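Local coordinates for extracellular ligand-binding receptor (Rhodopseudomonas palustris, PDB 4EYO), which probably serves as a periplasmic solute-binding protein that captures aromatic acids, here holding 4'-hydroxycinnamic acid (p-coumaric acid), at residues L99-V104 with V114-I119; T5-V10 with P42-V47. All blocks are in the same frame, centred on the assembly; numbering follows the deposited sequence.

Overall arrangement
Both contacts involve the six-strand sheet of the same lobe, but at different places. Interaction 1 is buried, near the centre of the molecule. It joins two loops that leave strands 96-98 and 112-114 and line the ligand cleft. Interaction 2 is partly open to solvent, about 24 Å away between centres, and pairs strands 8-14 and 41-49. The nearest atoms of interactions 1 and 2 are about 9 Å apart. Helix 282-302 packs against both. The chemistry differs accordingly. Interaction 1 has no hydrogen bond between its segments and relies on proline rings and aliphatic tips. Interaction 2 rests on regular backbone bonds, with a salt bridge on one face and mainly apolar contacts on the other.

Interaction 1: L99-V104 with V114-I119; sequences LAPLPV and VMPQPI. With HC4 (4'-hydroxycinnamic acid), chain B.
The ring of P116 lies with its CG-CD edge over one face of the L99-A100 peptide. P116 CD is 3.7 Å from L99 C, and P116 CG is 3.4 Å from L99 O. The ring of P101 stands almost upright on one face of the ring of the bound 4'-hydroxycinnamic acid, with CD 3.6 Å from ligand C1', a CH-pi contact. P116 covers the phenol end of the same face, where its CB is 3.4 Å from the ligand O4'. Higher on the P101 ring, away from the ligand, CB meets I119 CD1 at 3.8 Å. Both loops follow parallel strands of a periplasmic binding protein fold. V114-I119 begins the chain's first passage from one lobe to the other, so the ligand rests against the interlobe crossing. S199, R174, T79, Q282 and H286 hydrogen-bond the ligand. Behind the prolines, V114 has CG1 anti to its backbone N (chi1 -173°). That sends CG1 to A100 O, which is buried with no polar partner in the model. V114 CG2 packs on L102 CD2, at 4.0 Å, and on V104 CG2, at 3.8 Å. L99 and M115, a selenomethionine, run side by side, with L99 CD2 4.0 Å from M115 CG.

Interaction 2: T5-V10 with P42-V47; sequences TNEITV and PIKMIV
K44 reaches along one face of the strand pair, alongside T9 to meet E7. Its CB rests against E7 CG at 3.9 Å. The chain then runs extended, with CG anti to the backbone N (chi1 175°), and bends only at chi3 (76°). The bend lays CE beside T9, 3.7 Å from T9 OG1, with T9 CG2 close by. At the tip, K44 NZ forms a salt bridge with E7 OE2 at 3.2 Å. The ammonium comes from above the carboxylate plane, 49° out of it. The E7 chain is bent at chi2, which turns its carboxylate toward the lysine. With an alanine here, the ammonium of K44 would probably lose its carboxylate mate and be left to swing toward solvent.

The backbones form a parallel pair. I8 N donates to P42 O at 3.0 Å and K44 N to I8 O at 2.9 Å. V10 N follows to K44 O at 2.8 Å, and I46 N to V10 O. These strands belong to the Rossmann-like sheet of the lobe. They are joined by a beta-alpha-beta crossover through helix 21-29, with the short strand 37-38 added before strand 41-49. On the opposite face, I43 CD1 packs on I8 CB, and I43 CG2 on V10 CG2 at 3.9 Å. Helix 282-302 covers this apolar side, with F291 on I43 and I298 on I8. The K44 face is mixed: T9 CG2 touches I46 CD1, I46 packs on helix 54-66, and the E7-K44 bridge lies at the more open end, where water is likely to weaken it.

Interaction 1: L99-V104 with V114-I119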
ATOM      1  N   LEU A  99       5.466  -3.369  -1.893  1.00 19.97           N
ATOM      2  CA  LEU A  99       4.320  -3.431  -0.966  1.00 18.69           C
ATOM      3  C   LEU A  99       3.900  -2.031  -0.450  1.00 20.74           C
ATOM      4  O   LEU A  99       3.010  -1.917   0.397  1.00 20.85           O
ATOM      5  CB  LEU A  99       4.595  -4.417   0.185  1.00 20.71           C
ATOM      6  CG  LEU A  99       4.939  -5.862  -0.229  1.00 20.39           C
ATOM      7  CD1 LEU A  99       5.128  -6.729   1.007  1.00 22.18           C
ATOM      8  CD2 LEU A  99       3.864  -6.479  -1.150  1.00 22.02           C
ATOM      9  N   ALA A 100       4.521  -0.967  -0.980  1.00 18.75           N
ATOM     10  CA  ALA A 100       4.135   0.427  -0.649  1.00 20.50           C
ATOM     11  C   ALA A 100       4.084   1.179  -1.972  1.00 22.00           C
ATOM     12  O   ALA A 100       4.733   0.746  -2.928  1.00 25.20           O
ATOM     13  CB  ALA A 100       5.175   1.074   0.298  1.00 20.91           C
ATOM     14  N   PRO A 101       3.357   2.322  -2.048  1.00 23.19           N
ATOM     15  CA  PRO A 101       3.368   3.097  -3.297  1.00 24.40           C
ATOM     16  C   PRO A 101       4.809   3.550  -3.624  1.00 27.71           C
ATOM     17  O   PRO A 101       5.652   3.703  -2.719  1.00 32.82           O
ATOM     18  CB  PRO A 101       2.448   4.290  -2.976  1.00 30.37           C
ATOM     19  CG  PRO A 101       1.626   3.841  -1.804  1.00 29.96           C
ATOM     20  CD  PRO A 101       2.585   3.012  -1.000  1.00 24.72           C
ATOM     21  N   LEU A 102       5.092   3.735  -4.902  1.00 25.37           N
ATOM     22  CA  LEU A 102       6.447   3.960  -5.407  1.00 28.11           C
ATOM     23  C   LEU A 102       6.261   4.982  -6.561  1.00 26.63           C
ATOM     24  O   LEU A 102       5.445   4.715  -7.462  1.00 25.12           O
ATOM     25  CB  LEU A 102       6.952   2.575  -5.942  1.00 25.80           C
ATOM     26  CG  LEU A 102       8.225   2.463  -6.741  1.00 26.50           C
ATOM     27  CD1 LEU A 102       9.464   2.754  -5.911  1.00 22.65           C
ATOM     28  CD2 LEU A 102       8.335   1.065  -7.341  1.00 29.93           C
ATOM     29  N   PRO A 103       6.961   6.155  -6.533  1.00 24.62           N
ATOM     30  CA  PRO A 103       6.999   6.904  -7.803  1.00 25.10           C
ATOM     31  C   PRO A 103       7.769   6.073  -8.851  1.00 26.06           C
ATOM     32  O   PRO A 103       8.983   5.878  -8.729  1.00 25.93           O
ATOM     33  CB  PRO A 103       7.781   8.194  -7.472  1.00 24.95           C
ATOM     34  CG  PRO A 103       8.419   7.965  -6.129  1.00 29.35           C
ATOM     35  CD  PRO A 103       7.702   6.833  -5.448  1.00 26.77           C
ATOM     36  N   VAL A 104       7.071   5.559  -9.851  1.00 26.21           N
ATOM     37  CA  VAL A 104       7.700   4.641 -10.803  1.00 23.12           C
ATOM     38  C   VAL A 104       8.267   5.442 -11.983  1.00 27.31           C
ATOM     39  O   VAL A 104       7.551   5.816 -12.885  1.00 36.27           O
ATOM     40  CB  VAL A 104       6.704   3.530 -11.253  1.00 28.05           C
ATOM     41  CG1 VAL A 104       7.369   2.533 -12.185  1.00 24.27           C
ATOM     42  CG2 VAL A 104       6.178   2.758 -10.043  1.00 31.62           C
ATOM     43  N   VAL A 114       3.785  -2.959  -8.578  1.00 15.94           N
ATOM     44  CA  VAL A 114       3.338  -2.258  -7.353  1.00 15.48           C
ATOM     45  C   VAL A 114       1.989  -2.812  -6.884  1.00 16.92           C
ATOM     46  O   VAL A 114       0.998  -2.808  -7.650  1.00 18.77           O
ATOM     47  CB  VAL A 114       3.270  -0.717  -7.541  1.00 15.96           C
ATOM     48  CG1 VAL A 114       2.968  -0.006  -6.217  1.00 20.11           C
ATOM     49  CG2 VAL A 114       4.557  -0.138  -8.135  1.00 16.99           C
HETATM   50  N   MSE A 115       1.945  -3.321  -5.662  1.00 15.94           N
HETATM   51  CA  MSE A 115       0.671  -3.803  -5.135  1.00 17.03           C
HETATM   52  C   MSE A 115      -0.309  -2.684  -4.711  1.00 18.87           C
HETATM   53  O   MSE A 115      -1.491  -2.714  -5.132  1.00 17.82           O
HETATM   54  CB  MSE A 115       0.894  -4.830  -4.002  1.00 17.45           C
HETATM   55  CG  MSE A 115       1.660  -6.121  -4.462  1.00 19.80           C
HETATM   56 SE   MSE A 115       0.603  -7.191  -5.733  0.75 18.26          SE
HETATM   57  CE  MSE A 115       1.438  -6.503  -7.275  1.00 18.43           C
ATOM     58  N   PRO A 116       0.154  -1.688  -3.904  1.00 17.89           N
ATOM     59  CA  PRO A 116      -0.819  -0.660  -3.516  1.00 20.75           C
ATOM     60  C   PRO A 116      -1.398   0.143  -4.686  1.00 20.73           C
ATOM     61  O   PRO A 116      -0.719   0.360  -5.706  1.00 20.93           O
ATOM     62  CB  PRO A 116      -0.014   0.269  -2.590  1.00 20.20           C
ATOM     63  CG  PRO A 116       1.075  -0.583  -2.054  1.00 20.06           C
ATOM     64  CD  PRO A 116       1.437  -1.530  -3.164  1.00 18.66           C
ATOM     65  N   GLN A 117      -2.647   0.587  -4.515  1.00 19.45           N
ATOM     66  CA  GLN A 117      -3.367   1.375  -5.524  1.00 19.89           C
ATOM     67  C   GLN A 117      -2.594   2.677  -5.807  1.00 19.90           C
ATOM     68  O   GLN A 117      -2.049   3.313  -4.873  1.00 20.65           O
ATOM     69  CB  GLN A 117      -4.777   1.706  -5.052  1.00 17.58           C
ATOM     70  CG  GLN A 117      -5.680   0.460  -4.941  1.00 21.17           C
ATOM     71  CD  GLN A 117      -5.555  -0.289  -3.626  1.00 18.89           C
ATOM     72  OE1 GLN A 117      -4.782   0.100  -2.736  1.00 22.41           O
ATOM     73  NE2 GLN A 117      -6.321  -1.388  -3.490  1.00 22.46           N
ATOM     74  N   PRO A 118      -2.488   3.051  -7.089  1.00 20.64           N
ATOM     75  CA  PRO A 118      -1.809   4.304  -7.371  1.00 22.85           C
ATOM     76  C   PRO A 118      -2.588   5.472  -6.760  1.00 21.65           C
ATOM     77  O   PRO A 118      -3.819   5.410  -6.646  1.00 22.67           O
ATOM     78  CB  PRO A 118      -1.791   4.370  -8.903  1.00 24.72           C
ATOM     79  CG  PRO A 118      -2.873   3.458  -9.361  1.00 23.55           C
ATOM     80  CD  PRO A 118      -3.069   2.424  -8.298  1.00 21.76           C
ATOM     81  N   ILE A 119      -1.873   6.507  -6.353  1.00 20.75           N
ATOM     82  CA  ILE A 119      -2.474   7.622  -5.625  1.00 21.74           C
ATOM     83  C   ILE A 119      -3.649   8.290  -6.386  1.00 21.84           C
ATOM     84  O   ILE A 119      -4.664   8.545  -5.766  1.00 22.04           O
ATOM     85  CB  ILE A 119      -1.387   8.645  -5.151  1.00 22.15           C
ATOM     86  CG1 ILE A 119      -0.841   8.309  -3.748  1.00 23.18           C
ATOM     87  CG2 ILE A 119      -1.953  10.048  -5.021  1.00 21.98           C
ATOM     88  CD1 ILE A 119      -0.093   6.993  -3.596  1.00 21.47           C
TER
HETATM   89  C1  HC4 B 401       3.826   5.433   3.319  1.00 25.56           C
HETATM   90  O1  HC4 B 401       3.733   5.677   4.546  1.00 27.12           O
HETATM   91  O2  HC4 B 401       4.828   5.786   2.637  1.00 20.18           O
HETATM   92  C2  HC4 B 401       2.741   4.730   2.613  1.00 21.42           C
HETATM   93  C3  HC4 B 401       2.176   3.594   3.056  1.00 21.63           C
HETATM   94  C1' HC4 B 401       1.108   2.912   2.255  1.00 20.10           C
HETATM   95  C2' HC4 B 401       1.111   1.505   2.286  1.00 23.87           C
HETATM   96  C3' HC4 B 401       0.156   0.745   1.610  1.00 21.55           C
HETATM   97  C4' HC4 B 401      -0.839   1.428   0.907  1.00 22.08           C
HETATM   98  C5' HC4 B 401      -0.861   2.838   0.852  1.00 18.92           C
HETATM   99  C6' HC4 B 401       0.103   3.591   1.550  1.00 21.78           C
HETATM  100  O4' HC4 B 401      -1.768   0.683   0.237  1.00 22.90           O

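Interaction 2: T5-V10 with P42-V47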
ATOM      1  N   THR A   5      18.464 -24.309  -8.659  1.00 48.66           N
ATOM      2  CA  THR A   5      18.012 -24.734  -7.325  1.00 47.01           C
ATOM      3  C   THR A   5      16.586 -25.337  -7.383  1.00 46.82           C
ATOM      4  O   THR A   5      15.794 -24.992  -8.269  1.00 41.52           O
ATOM      5  CB  THR A   5      17.997 -23.532  -6.336  1.00 52.70           C
ATOM      6  OG1 THR A   5      16.953 -22.619  -6.704  1.00 47.30           O
ATOM      7  CG2 THR A   5      19.353 -22.787  -6.311  1.00 47.49           C
ATOM      8  N   ASN A   6      16.262 -26.231  -6.443  1.00 48.37           N
ATOM      9  CA  ASN A   6      14.893 -26.738  -6.294  1.00 46.69           C
ATOM     10  C   ASN A   6      13.949 -25.634  -5.835  1.00 42.55           C
ATOM     11  O   ASN A   6      12.922 -25.407  -6.457  1.00 42.95           O
ATOM     12  CB  ASN A   6      14.803 -27.932  -5.319  1.00 42.09           C
ATOM     13  CG  ASN A   6      13.516 -28.750  -5.510  1.00 55.82           C
ATOM     14  OD1 ASN A   6      12.873 -28.701  -6.572  1.00 61.10           O
ATOM     15  ND2 ASN A   6      13.142 -29.514  -4.486  1.00 73.27           N
ATOM     16  N   GLU A   7      14.307 -24.936  -4.762  1.00 38.84           N
ATOM     17  CA  GLU A   7      13.408 -23.932  -4.208  1.00 37.96           C
ATOM     18  C   GLU A   7      13.426 -22.637  -5.013  1.00 33.98           C
ATOM     19  O   GLU A   7      14.405 -22.332  -5.707  1.00 34.09           O
ATOM     20  CB  GLU A   7      13.714 -23.677  -2.724  1.00 41.01           C
ATOM     21  CG  GLU A   7      14.943 -22.815  -2.439  1.00 47.47           C
ATOM     22  CD  GLU A   7      16.267 -23.579  -2.413  1.00 52.92           C
ATOM     23  OE1 GLU A   7      16.285 -24.829  -2.329  1.00 72.76           O
ATOM     24  OE2 GLU A   7      17.312 -22.912  -2.455  1.00 46.25           O
ATOM     25  N   ILE A   8      12.306 -21.919  -4.938  1.00 36.17           N
ATOM     26  CA  ILE A   8      12.183 -20.563  -5.446  1.00 32.93           C
ATOM     27  C   ILE A   8      12.481 -19.705  -4.219  1.00 30.68           C
ATOM     28  O   ILE A   8      11.906 -19.929  -3.148  1.00 34.64           O
ATOM     29  CB  ILE A   8      10.759 -20.303  -6.028  1.00 36.23           C
ATOM     30  CG1 ILE A   8      10.519 -21.186  -7.268  1.00 34.67           C
ATOM     31  CG2 ILE A   8      10.539 -18.817  -6.351  1.00 33.90           C
ATOM     32  CD1 ILE A   8       9.063 -21.422  -7.615  1.00 34.87           C
ATOM     33  N   THR A   9      13.401 -18.754  -4.375  1.00 27.71           N
ATOM     34  CA  THR A   9      13.874 -17.935  -3.272  1.00 26.74           C
ATOM     35  C   THR A   9      13.263 -16.538  -3.338  1.00 21.96           C
ATOM     36  O   THR A   9      13.463 -15.801  -4.316  1.00 20.29           O
ATOM     37  CB  THR A   9      15.414 -17.858  -3.297  1.00 27.07           C
ATOM     38  OG1 THR A   9      15.935 -19.186  -3.258  1.00 31.17           O
ATOM     39  CG2 THR A   9      15.978 -17.027  -2.125  1.00 25.23           C
ATOM     40  N   VAL A  10      12.494 -16.182  -2.302  1.00 23.19           N
ATOM     41  CA  VAL A  10      11.843 -14.877  -2.248  1.00 21.11           C
ATOM     42  C   VAL A  10      12.366 -14.067  -1.044  1.00 22.35           C
ATOM     43  O   VAL A  10      12.168 -14.443   0.114  1.00 23.74           O
ATOM     44  CB  VAL A  10      10.299 -15.048  -2.176  1.00 19.99           C
ATOM     45  CG1 VAL A  10       9.574 -13.703  -2.113  1.00 18.10           C
ATOM     46  CG2 VAL A  10       9.809 -15.836  -3.385  1.00 22.08           C
ATOM     47  N   PRO A  42       9.210 -25.813  -3.819  1.00 37.96           N
ATOM     48  CA  PRO A  42       8.933 -25.157  -2.521  1.00 39.26           C
ATOM     49  C   PRO A  42       9.372 -23.667  -2.508  1.00 33.90           C
ATOM     50  O   PRO A  42      10.363 -23.325  -3.157  1.00 39.97           O
ATOM     51  CB  PRO A  42       9.740 -25.993  -1.518  1.00 50.40           C
ATOM     52  CG  PRO A  42      10.812 -26.656  -2.331  1.00 49.93           C
ATOM     53  CD  PRO A  42      10.262 -26.847  -3.719  1.00 45.20           C
ATOM     54  N   ILE A  43       8.613 -22.794  -1.827  1.00 35.06           N
ATOM     55  CA  ILE A  43       9.006 -21.372  -1.650  1.00 33.42           C
ATOM     56  C   ILE A  43       9.833 -21.210  -0.373  1.00 31.89           C
ATOM     57  O   ILE A  43       9.418 -21.664   0.704  1.00 33.53           O
ATOM     58  CB  ILE A  43       7.782 -20.393  -1.572  1.00 34.76           C
ATOM     59  CG1 ILE A  43       6.759 -20.648  -2.703  1.00 35.71           C
ATOM     60  CG2 ILE A  43       8.244 -18.930  -1.527  1.00 33.69           C
ATOM     61  CD1 ILE A  43       7.335 -20.624  -4.110  1.00 36.79           C
ATOM     62  N   LYS A  44      11.000 -20.584  -0.493  1.00 31.34           N
ATOM     63  CA  LYS A  44      11.827 -20.257   0.662  1.00 31.26           C
ATOM     64  C   LYS A  44      11.821 -18.738   0.764  1.00 31.69           C
ATOM     65  O   LYS A  44      12.309 -18.037  -0.155  1.00 36.48           O
ATOM     66  CB  LYS A  44      13.264 -20.771   0.477  1.00 33.44           C
ATOM     67  CG  LYS A  44      14.239 -20.365   1.586  1.00 31.21           C
ATOM     68  CD  LYS A  44      15.642 -20.925   1.363  1.00 34.46           C
ATOM     69  CE  LYS A  44      16.346 -20.118   0.271  1.00 39.75           C
ATOM     70  NZ  LYS A  44      17.631 -20.713  -0.212  1.00 46.71           N
HETATM   71  N   MSE A  45      11.259 -18.241   1.867  1.00 35.91           N
HETATM   72  CA  MSE A  45      11.185 -16.810   2.120  1.00 30.04           C
HETATM   73  C   MSE A  45      12.258 -16.420   3.118  1.00 29.88           C
HETATM   74  O   MSE A  45      12.461 -17.084   4.112  1.00 33.14           O
HETATM   75  CB  MSE A  45       9.804 -16.414   2.651  1.00 36.59           C
HETATM   76  CG  MSE A  45       8.611 -17.018   1.903  1.00 27.75           C
HETATM   77 SE   MSE A  45       6.910 -16.423   2.602  0.75 39.71          SE
HETATM   78  CE  MSE A  45       5.850 -17.952   2.055  1.00 40.31           C
ATOM     79  N   ILE A  46      12.974 -15.343   2.831  1.00 28.28           N
ATOM     80  CA  ILE A  46      13.888 -14.755   3.796  1.00 27.08           C
ATOM     81  C   ILE A  46      13.258 -13.420   4.158  1.00 27.44           C
ATOM     82  O   ILE A  46      13.279 -12.481   3.339  1.00 28.80           O
ATOM     83  CB  ILE A  46      15.276 -14.548   3.163  1.00 29.29           C
ATOM     84  CG1 ILE A  46      15.804 -15.897   2.656  1.00 33.48           C
ATOM     85  CG2 ILE A  46      16.269 -13.969   4.172  1.00 28.55           C
ATOM     86  CD1 ILE A  46      16.525 -15.796   1.355  1.00 31.30           C
ATOM     87  N   VAL A  47      12.716 -13.330   5.369  1.00 24.04           N
ATOM     88  CA  VAL A  47      11.911 -12.173   5.798  1.00 28.37           C
ATOM     89  C   VAL A  47      12.733 -11.303   6.750  1.00 25.88           C
ATOM     90  O   VAL A  47      13.149 -11.760   7.814  1.00 32.08           O
ATOM     91  CB  VAL A  47      10.604 -12.622   6.502  1.00 33.75           C
ATOM     92  CG1 VAL A  47       9.656 -11.435   6.692  1.00 37.19           C
ATOM     93  CG2 VAL A  47       9.907 -13.713   5.707  1.00 27.94           C
TER